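Local coordinates for protein ESSC (Geobacillus thermodenitrificans, PDB 5FWH) that is an FtsK/SpoIIIE-type ATPase component of the bacterial type VII secretion apparatus, here represented by its N-terminal forkhead-associated region, at residues Y98-Q103 and S186-T191. Numbering follows the deposited sequence.
Sequences YYVGQQ and SSLTET
Tyr98 and Glu190 face each other as an antiparallel non-hydrogen-bonded pair, their CA atoms 4.6 Å apart, and one step on Tyr99 N donates a nearly straight 2.8 Å hydrogen bond to Thr189 O. The same oxygen also receives a weaker CA-H...O contact from Tyr98, 3.3 Å from its CA. The Tyr98 ring carries most of the side-chain contact. CG stands beside its own backbone N (chi1 -57°), which carries the ring past Leu188 until its OH lies 3.6 Å from Ser186 CB. Leu188 crosses it at about a right angle, CB 3.7 Å from Tyr98 CD1, and Ser186 OG sits over one face toward the rim. Glu190 lies alongside, pointing the same way, its carboxylate only 19° from the ring plane. A water in that plane joins the two ends, accepting from Tyr98 OH at 2.6 Å and donating to Glu190 OE2 over a longer 3.2 Å. A chi1 of -162° turns Ser186 OG to accept from Leu188 N in an ST turn while bonded to Asp115 O. Beyond the ring, Leu188 CD2 meets Val100 CG1 and the amide end of Gln103, while on the flank of Tyr99 the methyl CG2 of Thr191 presses to 3.4 Å from Tyr99 CB. Past Tyr99 the chain leaves the sheet through a type I turn, Val100 to Gln103. Segment 186-191 thus passes from the edge of one sheet, beside strand 116-117, to the edge of the other, beside strand 94-99, in the chain's second beta sandwich, consistent with the FHA fold.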
loop_
_atom_site.group_PDB
_atom_site.type_symbol
_atom_site.label_atom_id
_atom_site.label_comp_id
_atom_site.label_asym_id
_atom_site.label_seq_id
_atom_site.Cartn_x
_atom_site.Cartn_y
_atom_site.Cartn_z
ATOM N N TYR A 98 9.793 13.898 -4.803
ATOM C CA TYR A 98 9.469 15.025 -5.650
ATOM C C TYR A 98 9.336 16.293 -4.859
ATOM O O TYR A 98 8.730 16.298 -3.757
ATOM C CB TYR A 98 8.137 14.774 -6.390
ATOM C CG TYR A 98 8.203 13.474 -7.203
ATOM C CD1 TYR A 98 8.971 13.378 -8.394
ATOM C CD2 TYR A 98 7.579 12.338 -6.741
ATOM C CE1 TYR A 98 9.041 12.186 -9.112
ATOM C CE2 TYR A 98 7.630 11.157 -7.466
ATOM C CZ TYR A 98 8.391 11.092 -8.630
ATOM O OH TYR A 98 8.384 9.878 -9.270
ATOM N N TYR A 99 9.807 17.365 -5.474
ATOM C CA TYR A 99 9.642 18.724 -4.975
ATOM C C TYR A 99 8.347 19.295 -5.551
ATOM O O TYR A 99 8.184 19.354 -6.756
ATOM C CB TYR A 99 10.881 19.587 -5.318
ATOM C CG TYR A 99 10.691 21.006 -4.937
ATOM C CD1 TYR A 99 10.716 21.361 -3.615
ATOM C CD2 TYR A 99 10.416 21.978 -5.881
ATOM C CE1 TYR A 99 10.480 22.667 -3.210
ATOM C CE2 TYR A 99 10.185 23.304 -5.499
ATOM C CZ TYR A 99 10.234 23.639 -4.158
ATOM O OH TYR A 99 10.021 24.918 -3.727
ATOM N N VAL A 100 7.416 19.673 -4.673
ATOM C CA VAL A 100 6.104 20.122 -5.083
ATOM C C VAL A 100 5.741 21.455 -4.413
ATOM O O VAL A 100 4.577 21.806 -4.350
ATOM C CB VAL A 100 5.011 19.061 -4.803
ATOM C CG1 VAL A 100 5.232 17.806 -5.641
ATOM C CG2 VAL A 100 4.942 18.704 -3.316
ATOM N N GLY A 101 6.750 22.186 -3.940
ATOM C CA GLY A 101 6.592 23.526 -3.408
ATOM C C GLY A 101 5.990 24.576 -4.345
ATOM O O GLY A 101 5.452 25.584 -3.888
ATOM N N GLN A 102 6.062 24.350 -5.641
ATOM C CA GLN A 102 5.396 25.229 -6.582
ATOM C C GLN A 102 4.141 24.623 -7.157
ATOM O O GLN A 102 3.722 25.070 -8.189
ATOM C CB GLN A 102 6.336 25.562 -7.742
ATOM C CG GLN A 102 7.721 25.952 -7.306
ATOM C CD GLN A 102 7.864 27.431 -7.100
ATOM O OE1 GLN A 102 8.670 28.075 -7.773
ATOM N NE2 GLN A 102 7.090 27.984 -6.174
ATOM N N GLN A 103 3.557 23.618 -6.513
ATOM C CA GLN A 103 2.302 23.015 -6.958
ATOM C C GLN A 103 1.211 23.297 -5.934
ATOM O O GLN A 103 1.453 23.239 -4.743
ATOM C CB GLN A 103 2.430 21.498 -7.014
ATOM C CG GLN A 103 3.552 20.929 -7.871
ATOM C CD GLN A 103 3.203 20.773 -9.339
ATOM O OE1 GLN A 103 3.940 21.232 -10.206
ATOM N NE2 GLN A 103 2.092 20.119 -9.625
ATOM N N SER A 186 6.170 10.143 -13.622
ATOM C CA SER A 186 5.789 11.425 -13.080
ATOM C C SER A 186 6.221 12.591 -13.932
ATOM O O SER A 186 7.323 12.639 -14.416
ATOM C CB SER A 186 6.373 11.623 -11.647
ATOM O OG SER A 186 5.644 12.685 -10.991
ATOM N N SER A 187 5.371 13.593 -14.018
ATOM C CA SER A 187 5.785 14.883 -14.576
ATOM C C SER A 187 6.296 15.832 -13.503
ATOM O O SER A 187 6.511 16.973 -13.799
ATOM C CB SER A 187 4.605 15.501 -15.301
ATOM O OG SER A 187 3.591 15.757 -14.385
ATOM N N LEU A 188 6.473 15.382 -12.261
ATOM C CA LEU A 188 6.907 16.271 -11.170
ATOM C C LEU A 188 8.421 16.431 -11.164
ATOM O O LEU A 188 9.111 15.632 -11.745
ATOM C CB LEU A 188 6.452 15.736 -9.811
ATOM C CG LEU A 188 4.920 15.733 -9.597
ATOM C CD1 LEU A 188 4.527 14.832 -8.450
ATOM C CD2 LEU A 188 4.375 17.121 -9.373
ATOM N N THR A 189 8.914 17.438 -10.446
ATOM C CA THR A 189 10.367 17.641 -10.205
ATOM C C THR A 189 11.045 16.665 -9.242
ATOM O O THR A 189 10.912 16.797 -8.015
ATOM C CB THR A 189 10.668 19.009 -9.535
ATOM O OG1 THR A 189 9.905 20.052 -10.117
ATOM C CG2 THR A 189 12.184 19.351 -9.613
ATOM N N GLU A 190 11.867 15.767 -9.767
ATOM C CA GLU A 190 12.659 14.918 -8.903
ATOM C C GLU A 190 13.690 15.758 -8.139
ATOM O O GLU A 190 14.269 16.629 -8.702
ATOM C CB GLU A 190 13.342 13.795 -9.683
ATOM C CG GLU A 190 12.806 12.398 -9.383
ATOM C CD GLU A 190 13.060 11.416 -10.534
ATOM O OE1 GLU A 190 14.010 11.668 -11.327
ATOM O OE2 GLU A 190 12.305 10.416 -10.665
ATOM N N THR A 191 13.846 15.515 -6.843
ATOM C CA THR A 191 14.881 16.176 -6.030
ATOM C C THR A 191 16.143 15.337 -5.848
ATOM O O THR A 191 17.098 15.805 -5.180
ATOM C CB THR A 191 14.368 16.497 -4.615
ATOM O OG1 THR A 191 14.443 15.325 -3.785
ATOM C CG2 THR A 191 12.960 16.971 -4.668
HETATM O O HOH W 1 9.315 9.635 -11.664
#